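Local structure of glycosyl hydrolase family 2, TIM barrel domain protein (Parabacteroides merdae ATCC 43184, 6DXU) at residues Y122-H127 with S152-R157; V241-V246 with A268-K273; C736-L741 with V812-E817. The protein is a gut bacterial beta-glucuronidase of glycoside hydrolase family 2, which would be expected to release glucuronic acid by hydrolysing beta-glucuronides. One frame throughout, in Å; residues are numbered along the deposited sequence.

Interaction 1 (Y122-H127 with S152-R157); sequences YVYTTH and SKDAER
Tyr124 reaches out from a hairpin turn, and its phenol end meets Asp154 and Arg157 on the loop segment 152-157. The two partners come to different parts of the ring. Asp154 lies by the CE2 side and the hydroxyl. Its CB sits obliquely to the ring, 3.6 Å from Tyr124 CZ, and its carboxylate plane is turned 36° from the ring plane. Tyr124 OH lies over the face of the carboxylate, 2.9 Å from Asp154 OD1 and 3.0 Å from Asp154 CG. Arg157 comes to the CE1 side. Its NH2 stands at the ring edge, near the ring plane, 3.7 Å from Tyr124 OH. The guanidinium is tilted 55° to the ring, and both partner side chains cross the tyrosine at about a right angle. A bend at chi3 of Arg157 (74°) turns the guanidinium toward the phenol end of Tyr124. Arg157 NH2 is hydrogen-bonded to the carbonyl of Val51, which helps to hold it at the ring edge. Thr125 CG2 lies over one face of the ring, near its rim. A leucine in place of Tyr124 would probably leave Asp154 OD1 without its close phenol neighbour and open a gap between the turn and the loop. Tyr124 and Thr125 are the central residues of a type II' turn, closed by paired backbone bonds between Val123 and Thr126. This makes a tight two-residue beta hairpin of strands 118-123 and 126-132, at the margin of a six-stranded antiparallel sheet in the sugar-binding domain. Segment 152-157 belongs to the connection from helix 143-150 to strand 162-169. Phe149 of that helix meets the Tyr124 ring, while Trp48 and Val51 of helix 48-51 also pack against Tyr124.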
loop_
_atom_site.group_PDB
_atom_site.type_symbol
_atom_site.label_atom_id
_atom_site.label_comp_id
_atom_site.label_asym_id
_atom_site.label_seq_id
_atom_site.Cartn_x
_atom_site.Cartn_y
_atom_site.Cartn_z
ATOM N N TYR D 122 -7.950 2.901 20.309
ATOM C CA TYR D 122 -6.819 2.083 20.737
ATOM C C TYR D 122 -7.059 1.516 22.127
ATOM O O TYR D 122 -7.500 2.229 23.036
ATOM C CB TYR D 122 -5.522 2.888 20.771
ATOM C CG TYR D 122 -5.116 3.415 19.436
ATOM C CD1 TYR D 122 -5.661 4.588 18.952
ATOM C CD2 TYR D 122 -4.188 2.723 18.640
ATOM C CE1 TYR D 122 -5.289 5.080 17.712
ATOM C CE2 TYR D 122 -3.806 3.217 17.404
ATOM C CZ TYR D 122 -4.373 4.398 16.949
ATOM O OH TYR D 122 -4.019 4.915 15.726
ATOM N N VAL D 123 -6.754 0.235 22.281
ATOM C CA VAL D 123 -6.669 -0.423 23.581
ATOM C C VAL D 123 -5.191 -0.689 23.835
ATOM O O VAL D 123 -4.563 -1.463 23.101
ATOM C CB VAL D 123 -7.489 -1.724 23.603
ATOM C CG1 VAL D 123 -7.184 -2.515 24.873
ATOM C CG2 VAL D 123 -8.994 -1.413 23.470
ATOM N N TYR D 124 -4.630 -0.039 24.862
ATOM C CA TYR D 124 -3.179 0.045 25.028
ATOM C C TYR D 124 -2.576 0.504 23.699
ATOM O O TYR D 124 -2.959 1.565 23.194
ATOM C CB TYR D 124 -2.600 -1.294 25.511
ATOM C CG TYR D 124 -1.176 -1.211 26.025
ATOM C CD1 TYR D 124 -0.782 -0.221 26.926
ATOM C CD2 TYR D 124 -0.210 -2.094 25.558
ATOM C CE1 TYR D 124 0.548 -0.146 27.375
ATOM C CE2 TYR D 124 1.106 -2.024 25.987
ATOM C CZ TYR D 124 1.480 -1.058 26.895
ATOM O OH TYR D 124 2.801 -1.013 27.307
ATOM N N THR D 125 -1.676 -0.276 23.094
ATOM C CA THR D 125 -1.049 0.124 21.839
ATOM C C THR D 125 -1.713 -0.490 20.611
ATOM O O THR D 125 -1.188 -0.346 19.504
ATOM C CB THR D 125 0.440 -0.232 21.841
ATOM O OG1 THR D 125 0.588 -1.634 22.079
ATOM C CG2 THR D 125 1.182 0.563 22.922
ATOM N N THR D 126 -2.828 -1.192 20.778
ATOM C CA THR D 126 -3.447 -1.928 19.680
ATOM C C THR D 126 -4.583 -1.112 19.075
ATOM O O THR D 126 -5.509 -0.701 19.782
ATOM C CB THR D 126 -3.939 -3.294 20.162
ATOM O OG1 THR D 126 -2.805 -4.089 20.538
ATOM C CG2 THR D 126 -4.715 -4.024 19.068
ATOM N N HIS D 127 -4.502 -0.877 17.780
ATOM C CA HIS D 127 -5.589 -0.238 17.049
ATOM C C HIS D 127 -6.738 -1.236 16.883
ATOM O O HIS D 127 -6.563 -2.292 16.264
ATOM C CB HIS D 127 -5.039 0.264 15.716
ATOM C CG HIS D 127 -6.017 1.039 14.887
ATOM N ND1 HIS D 127 -6.641 0.504 13.781
ATOM C CD2 HIS D 127 -6.508 2.291 15.026
ATOM C CE1 HIS D 127 -7.451 1.405 13.255
ATOM N NE2 HIS D 127 -7.390 2.500 13.990
ATOM N N SER D 152 -0.468 -9.217 29.599
ATOM C CA SER D 152 0.879 -8.763 29.289
ATOM C C SER D 152 1.574 -8.220 30.531
ATOM O O SER D 152 0.940 -7.852 31.515
ATOM C CB SER D 152 0.832 -7.671 28.224
ATOM O OG SER D 152 0.426 -6.462 28.835
ATOM N N LYS D 153 2.904 -8.143 30.464
ATOM C CA LYS D 153 3.658 -7.579 31.581
ATOM C C LYS D 153 3.364 -6.096 31.778
ATOM O O LYS D 153 3.465 -5.585 32.905
ATOM C CB LYS D 153 5.154 -7.824 31.365
ATOM C CG LYS D 153 6.087 -7.046 32.298
ATOM C CD LYS D 153 5.960 -7.463 33.759
ATOM C CE LYS D 153 7.018 -6.761 34.614
ATOM N NZ LYS D 153 7.005 -7.210 36.036
ATOM N N ASP D 154 2.912 -5.417 30.727
ATOM C CA ASP D 154 2.625 -3.996 30.816
ATOM C C ASP D 154 1.386 -3.682 31.647
ATOM O O ASP D 154 1.190 -2.519 32.004
ATOM C CB ASP D 154 2.446 -3.439 29.407
ATOM C CG ASP D 154 3.665 -3.662 28.545
ATOM O OD1 ASP D 154 4.602 -2.849 28.677
ATOM O OD2 ASP D 154 3.701 -4.659 27.781
ATOM N N ALA D 155 0.550 -4.677 31.958
ATOM C CA ALA D 155 -0.716 -4.377 32.630
ATOM C C ALA D 155 -0.524 -3.887 34.067
ATOM O O ALA D 155 -1.325 -3.068 34.540
ATOM C CB ALA D 155 -1.629 -5.608 32.582
ATOM N N GLU D 156 0.537 -4.336 34.755
ATOM C CA GLU D 156 0.762 -3.993 36.166
ATOM C C GLU D 156 0.710 -2.496 36.396
ATOM O O GLU D 156 0.143 -2.013 37.385
ATOM C CB GLU D 156 2.144 -4.471 36.624
ATOM C CG GLU D 156 2.359 -5.937 36.829
ATOM C CD GLU D 156 3.761 -6.205 37.371
ATOM O OE1 GLU D 156 3.951 -7.218 38.077
ATOM O OE2 GLU D 156 4.670 -5.385 37.093
ATOM N N ARG D 157 1.323 -1.749 35.490
ATOM C CA ARG D 157 1.502 -0.317 35.636
ATOM C C ARG D 157 0.184 0.449 35.646
ATOM O O ARG D 157 0.118 1.556 36.200
ATOM C CB ARG D 157 2.395 0.087 34.454
ATOM C CG ARG D 157 2.691 1.503 34.237
ATOM C CD ARG D 157 3.952 1.577 33.370
ATOM N NE ARG D 157 3.756 1.230 31.958
ATOM C CZ ARG D 157 3.212 2.062 31.071
ATOM N NH1 ARG D 157 2.793 3.251 31.475
ATOM N NH2 ARG D 157 3.091 1.713 29.792
#

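Interaction 2 (V241-V246 with A268-K273); sequences VSVYDV and AKMKIK. With BCN (bicine), chain M.
Met270 touches Val243 across the contact with the end of its side chain, and the same methyl group also meets a bound bicine. Met270 CE lies 3.9 Å from bicine C3, so one side chain packs against both a valine and the ligand. Val243 and Met270 reach toward each other tip to tip. Val243 CG2 is 3.8 Å from Met270 SD, and the methyl CE rests against the valine branches. Met270 CG stands between its backbone N and carbonyl carbon (chi1 74°), and a further bend at chi3 (-117°) swings CE round to Val243. At the start of both segments Val241 CG1 meets Ala268 CB at 4.1 Å. No hydrogen bond joins the two segments, and their contact is apolar.

The backbone of Lys271 hydrogen-bonds the bicine. Lys271 N donates to bicine O22 over 3.3 Å, nearly straight at 167°. Bicine N1 donates to Lys271 O at 3.2 Å, and bicine O4 adds a weak bond to the same oxygen. The ligand thus uses both polar backbone groups of one residue on an outermost strand. Ile272, Lys273, Val251 and Phe252 also line the pocket.

The contact lies inside a beta-sandwich, consistent with the immunoglobulin-like domain of this family. Strand 263-273 borders the three-stranded sheet, next to strand 219-229, whose Leu222 touches both Val243 and Met270. Strand 237-244 lies in the facing four-stranded sheet, between strands 250-259 and 286-294.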
loop_
_atom_site.group_PDB
_atom_site.type_symbol
_atom_site.label_atom_id
_atom_site.label_comp_id
_atom_site.label_asym_id
_atom_site.label_seq_id
_atom_site.Cartn_x
_atom_site.Cartn_y
_atom_site.Cartn_z
ATOM N N VAL D 241 -40.148 -14.084 22.026
ATOM C CA VAL D 241 -40.598 -12.825 21.448
ATOM C C VAL D 241 -41.928 -12.488 22.110
ATOM O O VAL D 241 -42.869 -13.290 22.052
ATOM C CB VAL D 241 -40.765 -12.925 19.924
ATOM C CG1 VAL D 241 -41.189 -11.580 19.340
ATOM C CG2 VAL D 241 -39.483 -13.427 19.270
ATOM N N SER D 242 -42.005 -11.326 22.755
ATOM C CA SER D 242 -43.245 -10.862 23.366
ATOM C C SER D 242 -43.528 -9.441 22.911
ATOM O O SER D 242 -42.608 -8.619 22.811
ATOM C CB SER D 242 -43.174 -10.919 24.893
ATOM O OG SER D 242 -42.947 -12.249 25.335
ATOM N N VAL D 243 -44.799 -9.148 22.647
ATOM C CA VAL D 243 -45.225 -7.822 22.215
ATOM C C VAL D 243 -46.235 -7.270 23.215
ATOM O O VAL D 243 -47.211 -7.943 23.558
ATOM C CB VAL D 243 -45.811 -7.858 20.796
ATOM C CG1 VAL D 243 -46.323 -6.489 20.402
ATOM C CG2 VAL D 243 -44.749 -8.339 19.828
ATOM N N TYR D 244 -45.997 -6.051 23.679
ATOM C CA TYR D 244 -46.880 -5.389 24.626
ATOM C C TYR D 244 -47.516 -4.185 23.955
ATOM O O TYR D 244 -46.906 -3.533 23.100
ATOM C CB TYR D 244 -46.134 -4.941 25.878
ATOM C CG TYR D 244 -45.431 -6.047 26.625
ATOM C CD1 TYR D 244 -46.033 -6.667 27.719
ATOM C CD2 TYR D 244 -44.157 -6.457 26.257
ATOM C CE1 TYR D 244 -45.384 -7.670 28.416
ATOM C CE2 TYR D 244 -43.500 -7.449 26.948
ATOM C CZ TYR D 244 -44.110 -8.055 28.023
ATOM O OH TYR D 244 -43.440 -9.052 28.696
ATOM N N ASP D 245 -48.750 -3.891 24.355
ATOM C CA ASP D 245 -49.481 -2.790 23.753
ATOM C C ASP D 245 -49.128 -1.484 24.458
ATOM O O ASP D 245 -48.279 -1.441 25.350
ATOM C CB ASP D 245 -50.984 -3.097 23.764
ATOM C CG ASP D 245 -51.599 -3.104 25.172
ATOM O OD1 ASP D 245 -50.932 -2.720 26.168
ATOM O OD2 ASP D 245 -52.783 -3.501 25.275
ATOM N N VAL D 246 -49.819 -0.408 24.081
ATOM C CA VAL D 246 -49.512 0.924 24.578
ATOM C C VAL D 246 -49.684 1.019 26.088
ATOM O O VAL D 246 -49.095 1.899 26.724
ATOM C CB VAL D 246 -50.377 1.950 23.822
ATOM C CG1 VAL D 246 -50.362 1.616 22.340
ATOM C CG2 VAL D 246 -51.808 1.948 24.351
ATOM N N ALA D 268 -40.612 -13.941 14.339
ATOM C CA ALA D 268 -42.054 -13.937 14.515
ATOM C C ALA D 268 -42.700 -13.156 13.384
ATOM O O ALA D 268 -42.123 -12.204 12.844
ATOM C CB ALA D 268 -42.449 -13.344 15.874
ATOM N N LYS D 269 -43.902 -13.584 13.024
ATOM C CA LYS D 269 -44.750 -12.838 12.111
ATOM C C LYS D 269 -46.130 -12.878 12.727
ATOM O O LYS D 269 -46.620 -13.961 13.058
ATOM C CB LYS D 269 -44.762 -13.449 10.707
ATOM C CG LYS D 269 -45.719 -12.764 9.740
ATOM N N MET D 270 -46.738 -11.713 12.915
ATOM C CA MET D 270 -47.985 -11.691 13.656
ATOM C C MET D 270 -48.898 -10.611 13.108
ATOM O O MET D 270 -48.453 -9.618 12.521
ATOM C CB MET D 270 -47.772 -11.453 15.137
ATOM C CG MET D 270 -47.406 -10.050 15.444
ATOM S SD MET D 270 -46.857 -10.002 17.116
ATOM C CE MET D 270 -48.091 -8.936 17.857
ATOM N N LYS D 271 -50.187 -10.842 13.294
ATOM C CA LYS D 271 -51.240 -9.934 12.879
ATOM C C LYS D 271 -51.981 -9.419 14.103
ATOM O O LYS D 271 -52.435 -10.211 14.933
ATOM C CB LYS D 271 -52.191 -10.654 11.937
ATOM C CG LYS D 271 -53.199 -9.760 11.347
ATOM N N ILE D 272 -52.087 -8.099 14.225
ATOM C CA ILE D 272 -52.821 -7.465 15.315
ATOM C C ILE D 272 -54.088 -6.862 14.732
ATOM O O ILE D 272 -54.020 -5.983 13.864
ATOM C CB ILE D 272 -51.990 -6.383 16.018
ATOM C CG1 ILE D 272 -50.651 -6.954 16.487
ATOM C CG2 ILE D 272 -52.777 -5.790 17.190
ATOM C CD1 ILE D 272 -49.799 -5.951 17.236
ATOM N N LYS D 273 -55.241 -7.342 15.187
ATOM C CA LYS D 273 -56.505 -6.744 14.787
ATOM C C LYS D 273 -56.750 -5.496 15.633
ATOM O O LYS D 273 -56.441 -5.471 16.829
ATOM C CB LYS D 273 -57.660 -7.739 14.950
HETATM N N1 BCN M . -51.792 -11.971 17.567
HETATM C C1 BCN M . -50.893 -12.258 16.465
HETATM C C2 BCN M . -51.167 -13.573 15.733
HETATM O O21 BCN M . -51.949 -14.431 16.218
HETATM O O22 BCN M . -50.592 -13.789 14.626
HETATM C C3 BCN M . -51.630 -10.552 17.890
HETATM C C4 BCN M . -52.781 -10.025 18.756
HETATM O O4 BCN M . -53.924 -9.831 17.966
HETATM C C5 BCN M . -51.311 -12.724 18.717
HETATM C C6 BCN M . -52.441 -13.477 19.413
HETATM O O6 BCN M . -51.967 -13.899 20.665
#

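Interaction 3 (C736-L741 with V812-E817); sequences CQVSLL and VAVKSE
Val738 and Val814 meet branch to branch, and their side chains slide past each other in opposite directions. The closest pair is Val738 CG2 and Val814 CG2, 3.6 Å apart. Both valines have the same first torsion, with CG1 anti to the backbone N (chi1 -173° and 174°). In each, CG2 therefore lies beside its own backbone N, and these two branches make the closest approach. Val738 CG1 also reaches Val814 CG2, at 3.9 Å, so that one methyl sits against both branches of Val738.

The other branch of Val814 serves a second partner. Val814 CG1 is 4.2 Å from Cys736 SG. The first torsion of Cys736 (chi1 -70°) turns the sulfur away from its own carbonyl carbon, to a place where it touches both Val814 CG1 and Ser816 CB. The distance from Cys736 SG to Ser816 CB is 4.0 Å. The contact is apolar, with no hydrogen bond between the segments.

These strands belong to opposing sheets of a beta-sandwich in the C-terminal domain. Strand 735-744 is an outermost strand of one four-stranded antiparallel sheet. Strand 810-815 lies within the other, between strands 768-775 and 822-826. Val752 on one side and Ile769 and Phe771 on the other extend the apolar layer around Val814.

Ser816 offers only its CB to the sulfur. Its OG is hydrogen-bonded to the carbonyl of Gln768. Lys815 has its CB directed away from segment 736-741. Its NZ forms a salt bridge with Glu772 and a hydrogen bond to Gly775 O of the second subunit.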
loop_
_atom_site.group_PDB
_atom_site.type_symbol
_atom_site.label_atom_id
_atom_site.label_comp_id
_atom_site.label_asym_id
_atom_site.label_seq_id
_atom_site.Cartn_x
_atom_site.Cartn_y
_atom_site.Cartn_z
ATOM N N CYS D 736 -20.338 55.060 25.871
ATOM C CA CYS D 736 -20.885 53.846 26.456
ATOM C C CYS D 736 -21.100 54.071 27.941
ATOM O O CYS D 736 -20.156 54.408 28.662
ATOM C CB CYS D 736 -19.947 52.661 26.241
ATOM S SG CYS D 736 -19.865 52.134 24.547
ATOM N N GLN D 737 -22.328 53.894 28.391
ATOM C CA GLN D 737 -22.653 53.968 29.803
ATOM C C GLN D 737 -22.791 52.540 30.317
ATOM O O GLN D 737 -23.566 51.751 29.765
ATOM C CB GLN D 737 -23.912 54.813 30.004
ATOM C CG GLN D 737 -24.620 54.697 31.323
ATOM C CD GLN D 737 -25.897 55.540 31.334
ATOM O OE1 GLN D 737 -26.044 56.478 30.538
ATOM N NE2 GLN D 737 -26.818 55.218 32.239
ATOM N N VAL D 738 -21.995 52.194 31.324
ATOM C CA VAL D 738 -21.848 50.819 31.788
ATOM C C VAL D 738 -22.281 50.762 33.235
ATOM O O VAL D 738 -21.830 51.572 34.053
ATOM C CB VAL D 738 -20.399 50.318 31.640
ATOM C CG1 VAL D 738 -20.302 48.820 31.969
ATOM C CG2 VAL D 738 -19.885 50.605 30.243
ATOM N N SER D 739 -23.114 49.784 33.566
ATOM C CA SER D 739 -23.648 49.733 34.911
ATOM C C SER D 739 -23.869 48.286 35.315
ATOM O O SER D 739 -24.012 47.396 34.473
ATOM C CB SER D 739 -24.957 50.519 35.006
ATOM O OG SER D 739 -25.947 49.925 34.186
ATOM N N LEU D 740 -23.884 48.068 36.622
ATOM C CA LEU D 740 -24.261 46.785 37.194
ATOM C C LEU D 740 -25.785 46.718 37.253
ATOM O O LEU D 740 -26.417 47.476 37.996
ATOM C CB LEU D 740 -23.636 46.616 38.575
ATOM C CG LEU D 740 -24.069 45.342 39.297
ATOM C CD1 LEU D 740 -23.660 44.112 38.482
ATOM C CD2 LEU D 740 -23.494 45.285 40.710
ATOM N N LEU D 741 -26.379 45.829 36.457
ATOM C CA LEU D 741 -27.834 45.768 36.373
ATOM C C LEU D 741 -28.426 44.922 37.493
ATOM O O LEU D 741 -29.448 45.295 38.077
ATOM C CB LEU D 741 -28.255 45.234 35.001
ATOM C CG LEU D 741 -29.747 45.175 34.655
ATOM C CD1 LEU D 741 -30.428 46.522 34.814
ATOM C CD2 LEU D 741 -29.916 44.674 33.238
ATOM N N VAL D 812 -14.136 45.477 34.373
ATOM C CA VAL D 812 -14.644 45.241 33.032
ATOM C C VAL D 812 -14.415 46.500 32.216
ATOM O O VAL D 812 -14.653 47.613 32.698
ATOM C CB VAL D 812 -16.136 44.865 33.066
ATOM C CG1 VAL D 812 -16.737 44.896 31.655
ATOM C CG2 VAL D 812 -16.305 43.478 33.695
ATOM N N ALA D 813 -13.909 46.333 31.005
ATOM C CA ALA D 813 -13.789 47.407 30.039
ATOM C C ALA D 813 -14.766 47.160 28.902
ATOM O O ALA D 813 -14.999 46.010 28.508
ATOM C CB ALA D 813 -12.373 47.509 29.485
ATOM N N VAL D 814 -15.322 48.241 28.372
ATOM C CA VAL D 814 -16.297 48.189 27.291
ATOM C C VAL D 814 -15.792 49.086 26.181
ATOM O O VAL D 814 -15.596 50.289 26.392
ATOM C CB VAL D 814 -17.688 48.642 27.758
ATOM C CG1 VAL D 814 -18.636 48.713 26.583
ATOM C CG2 VAL D 814 -18.198 47.703 28.823
ATOM N N LYS D 815 -15.575 48.509 25.004
ATOM C CA LYS D 815 -14.993 49.222 23.880
ATOM C C LYS D 815 -15.985 49.293 22.728
ATOM O O LYS D 815 -16.827 48.410 22.558
ATOM C CB LYS D 815 -13.696 48.560 23.402
ATOM C CG LYS D 815 -12.620 48.473 24.474
ATOM C CD LYS D 815 -11.228 48.331 23.849
ATOM C CE LYS D 815 -10.866 46.889 23.638
ATOM N NZ LYS D 815 -9.396 46.688 23.411
ATOM N N SER D 816 -15.891 50.373 21.954
ATOM C CA SER D 816 -16.694 50.555 20.752
ATOM C C SER D 816 -15.957 51.538 19.855
ATOM O O SER D 816 -15.460 52.557 20.336
ATOM C CB SER D 816 -18.097 51.066 21.095
ATOM O OG SER D 816 -18.964 50.969 19.984
ATOM N N GLU D 817 -15.890 51.223 18.558
ATOM C CA GLU D 817 -14.987 51.925 17.651
ATOM C C GLU D 817 -15.304 53.411 17.616
ATOM O O GLU D 817 -16.460 53.811 17.445
ATOM C CB GLU D 817 -15.065 51.332 16.242
#

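Overall arrangement
The three contacts lie in three separate parts of the fold and are far apart, with nearest atoms no closer than about 33 Å. Interactions 2 and 3 are alike in kind. Each joins facing sheets of a sandwich through apolar side chains, with no hydrogen bond across. Interaction 2 is fully buried, while interaction 3 is only partly so and has the second subunit nearby. Interaction 1 differs. It ties a hairpin turn to a loop, not sheet to sheet, and polar or charged groups gather round one phenol. Interactions 2 and 3 lie on opposite sides of the chain's centre, and only interaction 2 touches a ligand directly.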